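Local coordinates for malonyl CoA-acyl carrier protein transacylase (Staphylococcus aureus, PDB 3IM9) that catalyses transfer of the malonyl group from malonyl-CoA to holo-acyl carrier protein, a step that supplies malonyl-ACP for bacterial fatty acid biosynthesis, at residues A[96-99]-A[100-103]; A[17-20]-A[21-24]; A[204-208]-A[209-213]; A[250-253]-A[254-257]. All blocks are in the same frame, centred on the assembly; numbering follows the deposited sequence.

Contact 1 of 4, residues A[96-99]-A[100-103]; sequences HSLG and EYSS. With CA (calcium ion), chain B.
Tyr101 CG lies anti to its own carbonyl carbon (chi1 -70°), which lays the edge of the ring beside the backbone oxygen of Leu98 and carries the phenol toward the calcium ion. The turn around Ser97 fits the nucleophile elbow of the acyltransferase fold: it follows strand 92-95, carries the Gly-His-Ser-Leu-Gly sequence of the GxSxG type and runs into helix 99-106. Ser97 at its tip is the probable nucleophile, by similarity, and its positive phi of 64° is the strained backbone expected there. A type II' turn from His96 to Gly99 is closed by Gly99 N on His96 O at 2.9 Å.

The helix then starts on the carbonyls of the elbow. Glu100 N donates to Ser97 O at 3.1 Å, Tyr101 N to Leu98 O at 2.8 Å, and Ser103 N to Gly99 O at 3.1 Å. Gly99 lies where a CB would run into His96 N, so the lack of a side chain lets the turn stay this tight. Apolar contact is slight: Leu98 CD2 lies 4.5 Å from Tyr101 CD1, and helix 112-128 packs against both side chains.

Ser97 OG is hydrogen-bonded to His207 and Arg122, and Glu100 turns its carboxylate to Asn237 and Gln236. Together with Met253 O and Gln256 OE1, Tyr101 OH binds the calcium ion, at 2.7 Å, the metal lying at the ring edge in the plane of the ring.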
loop_
_atom_site.group_PDB
_atom_site.type_symbol
_atom_site.label_atom_id
_atom_site.label_comp_id
_atom_site.label_asym_id
_atom_site.label_seq_id
_atom_site.Cartn_x
_atom_site.Cartn_y
_atom_site.Cartn_z
ATOM N N HIS A 96 -0.145 -1.032 2.434
ATOM C CA HIS A 96 -1.114 -1.371 1.360
ATOM C C HIS A 96 -0.482 -1.230 -0.008
ATOM O O HIS A 96 -0.191 -0.095 -0.426
ATOM C CB HIS A 96 -2.331 -0.469 1.506
ATOM C CG HIS A 96 -3.531 -0.959 0.750
ATOM N ND1 HIS A 96 -3.636 -0.781 -0.631
ATOM C CD2 HIS A 96 -4.718 -1.441 1.181
ATOM C CE1 HIS A 96 -4.801 -1.287 -1.037
ATOM N NE2 HIS A 96 -5.497 -1.655 0.047
ATOM N N SER A 97 -0.195 -2.378 -0.646
ATOM C CA SER A 97 0.335 -2.424 -2.015
ATOM C C SER A 97 1.720 -1.752 -2.038
ATOM O O SER A 97 2.695 -2.345 -1.553
ATOM C CB SER A 97 -0.631 -1.881 -3.038
ATOM O OG SER A 97 -0.088 -2.062 -4.341
ATOM N N LEU A 98 1.861 -0.521 -2.548
ATOM C CA LEU A 98 3.137 0.193 -2.415
ATOM C C LEU A 98 3.584 0.211 -0.923
ATOM O O LEU A 98 4.790 0.134 -0.614
ATOM C CB LEU A 98 2.915 1.613 -2.987
ATOM C CG LEU A 98 4.136 2.566 -2.884
ATOM C CD1 LEU A 98 4.314 3.209 -1.455
ATOM C CD2 LEU A 98 5.436 1.935 -3.424
ATOM N N GLY A 99 2.640 0.462 -0.037
ATOM C CA GLY A 99 2.966 0.582 1.378
ATOM C C GLY A 99 3.766 -0.586 1.947
ATOM O O GLY A 99 4.458 -0.409 2.951
ATOM N N GLU A 100 3.638 -1.783 1.324
ATOM C CA GLU A 100 4.399 -2.917 1.837
ATOM C C GLU A 100 5.882 -2.617 1.716
ATOM O O GLU A 100 6.659 -3.140 2.532
ATOM C CB GLU A 100 3.995 -4.176 1.043
ATOM C CG GLU A 100 4.586 -5.517 1.655
ATOM C CD GLU A 100 3.725 -6.682 1.339
ATOM O OE1 GLU A 100 2.485 -6.565 1.431
ATOM O OE2 GLU A 100 4.319 -7.742 1.015
ATOM N N TYR A 101 6.294 -1.836 0.713
ATOM C CA TYR A 101 7.740 -1.457 0.575
ATOM C C TYR A 101 8.155 -0.569 1.723
ATOM O O TYR A 101 9.322 -0.638 2.168
ATOM C CB TYR A 101 8.006 -0.892 -0.792
ATOM C CG TYR A 101 7.905 -1.951 -1.833
ATOM C CD1 TYR A 101 6.691 -2.237 -2.501
ATOM C CD2 TYR A 101 9.051 -2.684 -2.193
ATOM C CE1 TYR A 101 6.569 -3.261 -3.466
ATOM C CE2 TYR A 101 8.961 -3.726 -3.134
ATOM C CZ TYR A 101 7.741 -3.992 -3.741
ATOM O OH TYR A 101 7.707 -5.033 -4.661
ATOM N N SER A 102 7.306 0.325 2.200
ATOM C CA SER A 102 7.633 1.098 3.360
ATOM C C SER A 102 7.813 0.165 4.558
ATOM O O SER A 102 8.683 0.415 5.386
ATOM C CB SER A 102 6.497 2.083 3.613
ATOM O OG SER A 102 6.425 2.984 2.484
ATOM N N SER A 103 6.996 -0.878 4.646
ATOM C CA SER A 103 7.186 -1.881 5.743
ATOM C C SER A 103 8.571 -2.524 5.580
ATOM O O SER A 103 9.216 -2.836 6.633
ATOM C CB SER A 103 6.058 -2.931 5.645
ATOM O OG SER A 103 4.841 -2.441 6.105
HETATM CA CA CA B . 5.263 -5.766 -5.506
#

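Contact 2 of 4, residues A[17-20]-A[21-24]; sequences PGQG and AQKV. With SO4 (sulfate ion), chain D.
Gln22 reaches back along the chain to Gly20 in a direct polar contact: its OE1 accepts the N-H of Gly20 at 2.7 Å, in the amide plane and on a lone pair. The side chain gets there by folding twice, with CG set between the backbone N and the carbonyl carbon (chi1 69°) and a second bend at chi2. Backbone bonding adds one more link, from Ala21 N to Gly18 O at 3.0 Å, which closes a type II beta turn over Gln19 and Gly20. Gly20, at positive phi, occupies the third position of that turn, where a side chain would press on the preceding carbonyl oxygen.

This turn belongs to the loop that leaves strand 11-16 of the parallel sheet in the acyltransferase fold, near Ser97, the probable active-site serine.

Water extends the polar links. One molecule accepts from Gln19 NE2 at 2.9 Å and from Gln22 NE2 at 3.0 Å, joining two amides whose planes are 58° apart; another donates to Gly20 O and Gln22 O. Gln19 is also tied to Thr67 and Thr70, which fasten the turn to the start of helix 67-84.

Apolar packing between the two segments comes from the Pro17 ring, its CB 3.7 Å from Ala21 CB. Charge enters through a sulfate ion, probably from the crystallisation liquor, whose O1 takes a nearly straight bond (172°) from Gly18 N at 2.7 Å.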
loop_
_atom_site.group_PDB
_atom_site.type_symbol
_atom_site.label_atom_id
_atom_site.label_comp_id
_atom_site.label_asym_id
_atom_site.label_seq_id
_atom_site.Cartn_x
_atom_site.Cartn_y
_atom_site.Cartn_z
ATOM N N PRO A 17 0.380 3.595 4.042
ATOM C CA PRO A 17 -0.571 3.688 2.924
ATOM C C PRO A 17 0.142 3.617 1.579
ATOM O O PRO A 17 1.362 3.779 1.453
ATOM C CB PRO A 17 -1.184 5.060 3.131
ATOM C CG PRO A 17 -0.043 5.887 3.710
ATOM C CD PRO A 17 0.648 4.893 4.725
ATOM N N GLY A 18 -0.684 3.371 0.582
ATOM C CA GLY A 18 -0.265 3.285 -0.833
ATOM C C GLY A 18 -0.982 4.295 -1.718
ATOM O O GLY A 18 -1.552 5.320 -1.228
ATOM N N GLN A 19 -0.967 3.944 -3.000
ATOM C CA GLN A 19 -1.623 4.822 -4.052
ATOM C C GLN A 19 -2.991 5.236 -3.605
ATOM O O GLN A 19 -3.831 4.382 -3.154
ATOM C CB GLN A 19 -1.662 3.990 -5.333
ATOM C CG GLN A 19 -2.104 4.821 -6.544
ATOM C CD GLN A 19 -0.974 5.625 -7.097
ATOM O OE1 GLN A 19 0.167 5.170 -7.183
ATOM N NE2 GLN A 19 -1.309 6.889 -7.536
ATOM N N GLY A 20 -3.258 6.521 -3.761
ATOM C CA GLY A 20 -4.551 7.081 -3.292
ATOM C C GLY A 20 -4.434 7.942 -2.062
ATOM O O GLY A 20 -5.276 8.850 -1.881
ATOM N N ALA A 21 -3.348 7.772 -1.293
ATOM C CA ALA A 21 -3.144 8.623 -0.147
ATOM C C ALA A 21 -2.272 9.887 -0.391
ATOM O O ALA A 21 -2.191 10.768 0.452
ATOM C CB ALA A 21 -2.522 7.789 0.996
ATOM N N GLN A 22 -1.688 10.000 -1.587
ATOM C CA GLN A 22 -0.786 11.129 -1.878
ATOM C C GLN A 22 -1.572 12.461 -1.854
ATOM O O GLN A 22 -2.808 12.471 -2.126
ATOM C CB GLN A 22 -0.105 10.923 -3.247
ATOM C CG GLN A 22 -1.021 11.026 -4.509
ATOM C CD GLN A 22 -1.823 9.804 -4.790
ATOM O OE1 GLN A 22 -1.779 8.767 -4.129
ATOM N NE2 GLN A 22 -2.647 9.964 -5.833
ATOM N N LYS A 23 -0.835 13.551 -1.724
ATOM C CA LYS A 23 -1.408 14.889 -1.844
ATOM C C LYS A 23 -0.317 15.841 -2.166
ATOM O O LYS A 23 0.786 15.679 -1.597
ATOM C CB LYS A 23 -2.138 15.333 -0.566
ATOM C CG LYS A 23 -1.309 15.326 0.698
ATOM C CD LYS A 23 -2.287 15.863 1.841
ATOM C CE LYS A 23 -1.520 16.441 3.031
ATOM N NZ LYS A 23 -0.558 17.567 2.626
ATOM N N VAL A 24 -0.604 16.813 -3.065
ATOM C CA VAL A 24 0.364 17.842 -3.325
ATOM C C VAL A 24 0.642 18.599 -2.032
ATOM O O VAL A 24 -0.256 18.982 -1.254
ATOM C CB VAL A 24 -0.056 18.803 -4.431
ATOM C CG1 VAL A 24 1.095 19.821 -4.646
ATOM C CG2 VAL A 24 -0.401 17.993 -5.679
HETATM S S SO4 D . -4.316 2.934 0.152
HETATM O O1 SO4 D . -3.276 2.765 1.176
HETATM O O2 SO4 D . -4.689 4.451 -0.087
HETATM O O3 SO4 D . -3.691 2.315 -1.006
HETATM O O4 SO4 D . -5.644 2.182 0.637
HETATM O O HOH W 1 -4.077 7.714 -7.235
HETATM O O HOH W 2 -5.498 11.421 -3.073
#

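Contact 3 of 4, residues A[204-208]-A[209-213]; sequences GPFHS and SLMKV
Ser208 OG is held by two backbone groups: it donates to Pro205 O at 2.8 Å and accepts from Leu210 N at 3.2 Å. Its position between the backbone N and the carbonyl carbon (chi1 83°) lets one hydroxyl face both the turn behind it and the 3-10 segment ahead. The carbonyl of the same residue is used as well, for Met211 N bonds to Ser208 O at 2.9 Å and starts the 3-10 segment.

Met211 folds back over the turn. With CG anti to the carbonyl carbon (chi1 -63°), Met211 CG comes 3.2 Å from Pro205 O, and the bends at chi2 and chi3 carry SD and CE to the edge of the Phe206 ring, a Met-aromatic contact with SD 5.3 Å from the centroid. Gly204 O sits over the centre of one face of that ring. Leu210 crosses Pro205 at about a right angle, its CB 3.9 Å from Pro205 CG, and Met126 of helix 112-128 adjoins Phe206 and Met211.

Pro205 centres an inverse gamma turn, and a type II turn runs from Pro205 to Ser208. His207, the probable active-site histidine, lies in the type II turn; its ND1 bonds Ser259 O and its NE2 Ser97 OG, the serine-histidine pairing of FabD-type acyltransferases.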
loop_
_atom_site.group_PDB
_atom_site.type_symbol
_atom_site.label_atom_id
_atom_site.label_comp_id
_atom_site.label_asym_id
_atom_site.label_seq_id
_atom_site.Cartn_x
_atom_site.Cartn_y
_atom_site.Cartn_z
ATOM N N GLY A 204 -3.867 0.785 -15.267
ATOM C CA GLY A 204 -3.993 -0.572 -15.739
ATOM C C GLY A 204 -4.771 -1.427 -14.724
ATOM O O GLY A 204 -5.283 -0.903 -13.729
ATOM N N PRO A 205 -4.791 -2.752 -14.924
ATOM C CA PRO A 205 -5.607 -3.686 -14.190
ATOM C C PRO A 205 -4.735 -4.215 -13.039
ATOM O O PRO A 205 -4.451 -5.387 -12.906
ATOM C CB PRO A 205 -5.965 -4.755 -15.265
ATOM C CG PRO A 205 -4.636 -4.821 -16.066
ATOM C CD PRO A 205 -4.166 -3.390 -16.131
ATOM N N PHE A 206 -4.414 -3.301 -12.119
ATOM C CA PHE A 206 -3.468 -3.653 -11.035
ATOM C C PHE A 206 -4.050 -4.679 -10.075
ATOM O O PHE A 206 -5.283 -4.746 -9.832
ATOM C CB PHE A 206 -2.984 -2.403 -10.271
ATOM C CG PHE A 206 -2.418 -1.314 -11.187
ATOM C CD1 PHE A 206 -1.697 -1.655 -12.350
ATOM C CD2 PHE A 206 -2.645 0.023 -10.861
ATOM C CE1 PHE A 206 -1.196 -0.617 -13.229
ATOM C CE2 PHE A 206 -2.098 1.036 -11.684
ATOM C CZ PHE A 206 -1.416 0.684 -12.867
ATOM N N HIS A 207 -3.172 -5.504 -9.527
ATOM C CA HIS A 207 -3.552 -6.570 -8.568
ATOM C C HIS A 207 -4.594 -7.533 -9.147
ATOM O O HIS A 207 -5.357 -8.158 -8.419
ATOM C CB HIS A 207 -4.019 -5.985 -7.197
ATOM C CG HIS A 207 -2.903 -5.328 -6.507
ATOM N ND1 HIS A 207 -1.816 -6.060 -6.017
ATOM C CD2 HIS A 207 -2.624 -4.026 -6.326
ATOM C CE1 HIS A 207 -0.970 -5.189 -5.452
ATOM N NE2 HIS A 207 -1.423 -3.963 -5.656
ATOM N N SER A 208 -4.568 -7.684 -10.460
ATOM C CA SER A 208 -5.333 -8.775 -11.142
ATOM C C SER A 208 -4.303 -9.697 -11.807
ATOM O O SER A 208 -3.088 -9.365 -12.020
ATOM C CB SER A 208 -6.271 -8.168 -12.189
ATOM O OG SER A 208 -5.537 -7.910 -13.423
ATOM N N SER A 209 -4.766 -10.887 -12.151
ATOM C CA SER A 209 -3.915 -11.904 -12.835
ATOM C C SER A 209 -3.317 -11.383 -14.176
ATOM O O SER A 209 -2.249 -11.872 -14.621
ATOM C CB SER A 209 -4.756 -13.188 -13.034
ATOM O OG SER A 209 -5.864 -12.883 -13.871
ATOM N N LEU A 210 -3.925 -10.323 -14.768
ATOM C CA LEU A 210 -3.331 -9.730 -15.955
ATOM C C LEU A 210 -1.928 -9.148 -15.713
ATOM O O LEU A 210 -1.148 -9.085 -16.654
ATOM C CB LEU A 210 -4.236 -8.639 -16.536
ATOM C CG LEU A 210 -5.676 -9.129 -16.996
ATOM C CD1 LEU A 210 -6.500 -7.958 -17.374
ATOM C CD2 LEU A 210 -5.412 -10.065 -18.202
ATOM N N MET A 211 -1.606 -8.782 -14.440
ATOM C CA MET A 211 -0.305 -8.162 -14.185
ATOM C C MET A 211 0.847 -9.189 -14.222
ATOM O O MET A 211 1.999 -8.811 -14.054
ATOM C CB MET A 211 -0.338 -7.445 -12.844
ATOM C CG MET A 211 -1.390 -6.257 -12.820
ATOM S SD MET A 211 -1.159 -5.092 -14.192
ATOM C CE MET A 211 0.528 -4.386 -13.792
ATOM N N LYS A 212 0.516 -10.471 -14.472
ATOM C CA LYS A 212 1.646 -11.419 -14.700
ATOM C C LYS A 212 2.542 -10.978 -15.828
ATOM O O LYS A 212 3.737 -11.369 -15.873
ATOM C CB LYS A 212 1.066 -12.803 -14.969
ATOM C CG LYS A 212 0.601 -13.385 -13.685
ATOM C CD LYS A 212 -0.190 -14.698 -13.961
ATOM C CE LYS A 212 -0.884 -15.291 -12.675
ATOM N NZ LYS A 212 -1.679 -16.576 -12.934
ATOM N N VAL A 213 2.080 -10.108 -16.727
ATOM C CA VAL A 213 2.896 -9.623 -17.863
ATOM C C VAL A 213 4.167 -8.912 -17.413
ATOM O O VAL A 213 5.104 -8.808 -18.247
ATOM C CB VAL A 213 2.122 -8.730 -18.889
ATOM C CG1 VAL A 213 1.035 -9.549 -19.560
ATOM C CG2 VAL A 213 1.628 -7.442 -18.240
#

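Contact 4 of 4, residues A[250-253]-A[254-257]; sequences KSNM and VKQL. With CA (calcium ion), chain B.
Met253 and Gln256 lie side by side on the last turns of helix 246-256, pointing the same way, and both contribute an oxygen to the calcium site. This buried side is the close-packed one. Met253 CE touches the Gln256 amide, 3.9 Å from NE2, while Gln256 CB presses on Asn252 O at 3.2 Å. Along the axis Lys255 N bonds to Ser251 O at 3.0 Å and Gln256 N to Asn252 O at 2.9 Å. Val254 packs against helix 215-222, and Gln256 NE2 also donates to Ser97 O, which ties the helix to the turn around Ser97.

The other side is looser and wetter. Lys255, extended beyond CG, runs over Ser251 and Asn252, its CD 3.7 Å from Asn252 OD1. A water donates to Asn252 OD1 and shares a hydrogen bond with Ser251 OG at 2.7 Å; its bond to Lys255 NZ is long and weak. Asn252 ND2 turns to Gln236.

Gln256 OE1 also accepts a hydrogen bond from Arg122. At the metal, Tyr101 supplies its hydroxyl; Met253 O lies 2.7 Å from the calcium ion and Gln256 OE1 2.6 Å.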
loop_
_atom_site.group_PDB
_atom_site.type_symbol
_atom_site.label_atom_id
_atom_site.label_comp_id
_atom_site.label_asym_id
_atom_site.label_seq_id
_atom_site.Cartn_x
_atom_site.Cartn_y
_atom_site.Cartn_z
ATOM N N LYS A 250 10.725 -11.715 -0.592
ATOM C CA LYS A 250 11.045 -11.281 -1.956
ATOM C C LYS A 250 10.101 -11.982 -2.959
ATOM O O LYS A 250 9.504 -11.361 -3.873
ATOM C CB LYS A 250 12.524 -11.568 -2.260
ATOM C CG LYS A 250 12.973 -11.186 -3.703
ATOM C CD LYS A 250 14.525 -11.469 -3.899
ATOM C CE LYS A 250 14.952 -11.212 -5.366
ATOM N NZ LYS A 250 16.295 -11.818 -5.680
ATOM N N SER A 251 9.902 -13.291 -2.801
ATOM C CA SER A 251 9.033 -14.016 -3.726
ATOM C C SER A 251 7.598 -13.474 -3.630
ATOM O O SER A 251 6.895 -13.295 -4.640
ATOM C CB SER A 251 8.983 -15.495 -3.252
ATOM O OG SER A 251 8.086 -16.183 -4.083
ATOM N N ASN A 252 7.185 -13.118 -2.426
ATOM C CA ASN A 252 5.831 -12.566 -2.216
ATOM C C ASN A 252 5.694 -11.141 -2.748
ATOM O O ASN A 252 4.545 -10.752 -3.031
ATOM C CB ASN A 252 5.506 -12.623 -0.730
ATOM C CG ASN A 252 5.049 -14.030 -0.322
ATOM O OD1 ASN A 252 4.654 -14.837 -1.182
ATOM N ND2 ASN A 252 5.076 -14.297 0.942
ATOM N N MET A 253 6.797 -10.430 -2.936
ATOM C CA MET A 253 6.652 -9.136 -3.577
ATOM C C MET A 253 6.404 -9.299 -5.055
ATOM O O MET A 253 5.745 -8.375 -5.666
ATOM C CB MET A 253 7.972 -8.311 -3.406
ATOM C CG MET A 253 8.263 -7.940 -1.861
ATOM S SD MET A 253 6.861 -7.627 -0.819
ATOM C CE MET A 253 6.140 -6.092 -1.581
ATOM N N VAL A 254 6.993 -10.329 -5.696
ATOM C CA VAL A 254 6.654 -10.522 -7.073
ATOM C C VAL A 254 5.152 -11.012 -7.189
ATOM O O VAL A 254 4.377 -10.462 -8.028
ATOM C CB VAL A 254 7.593 -11.608 -7.724
ATOM C CG1 VAL A 254 7.217 -11.723 -9.185
ATOM C CG2 VAL A 254 9.022 -11.094 -7.562
ATOM N N LYS A 255 4.750 -11.939 -6.316
ATOM C CA LYS A 255 3.317 -12.434 -6.374
ATOM C C LYS A 255 2.332 -11.309 -6.082
ATOM O O LYS A 255 1.242 -11.299 -6.613
ATOM C CB LYS A 255 3.075 -13.528 -5.353
ATOM C CG LYS A 255 3.959 -14.733 -5.647
ATOM C CD LYS A 255 3.657 -15.851 -4.646
ATOM C CE LYS A 255 4.497 -17.106 -5.108
ATOM N NZ LYS A 255 4.270 -18.278 -4.169
ATOM N N GLN A 256 2.777 -10.339 -5.274
ATOM C CA GLN A 256 1.909 -9.228 -4.853
ATOM C C GLN A 256 1.372 -8.484 -6.103
ATOM O O GLN A 256 0.217 -8.010 -6.098
ATOM C CB GLN A 256 2.709 -8.251 -3.998
ATOM C CG GLN A 256 1.804 -7.224 -3.261
ATOM C CD GLN A 256 2.515 -5.880 -3.079
ATOM O OE1 GLN A 256 3.185 -5.383 -3.981
ATOM N NE2 GLN A 256 2.369 -5.305 -1.918
ATOM N N LEU A 257 2.160 -8.437 -7.153
ATOM C CA LEU A 257 1.787 -7.686 -8.382
ATOM C C LEU A 257 0.477 -8.185 -8.942
ATOM O O LEU A 257 -0.254 -7.327 -9.509
ATOM C CB LEU A 257 2.878 -7.768 -9.455
ATOM C CG LEU A 257 4.264 -7.187 -9.017
ATOM C CD1 LEU A 257 5.275 -7.555 -10.074
ATOM C CD2 LEU A 257 4.160 -5.633 -8.890
HETATM CA CA CA B . 5.263 -5.766 -5.506
HETATM O O HOH W 3 6.447 -16.873 -2.007
#

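How the contacts relate
The four contacts follow one another along the chain; each is a short local turn or helix stretch, and none encloses or crosses another. Contact 2 comes first, in the loop after strand 11-16; contact 1 follows strand 92-95, which neighbours strand 11-16 in the parallel sheet, and Leu98 packs on Gly18 and Pro17. Contact 3 turns in the loop between strand 196-199 and helix 215-222 and joins contact 1 through the serine-histidine pair. Contact 4, on helix 246-256, meets contact 1 at the calcium ion and contact 3 where Met211 abuts Leu257. Contact 2 stays about 6 Å from contact 3 and 9 Å from contact 4, between nearest atoms. Contact 1 touches all three others.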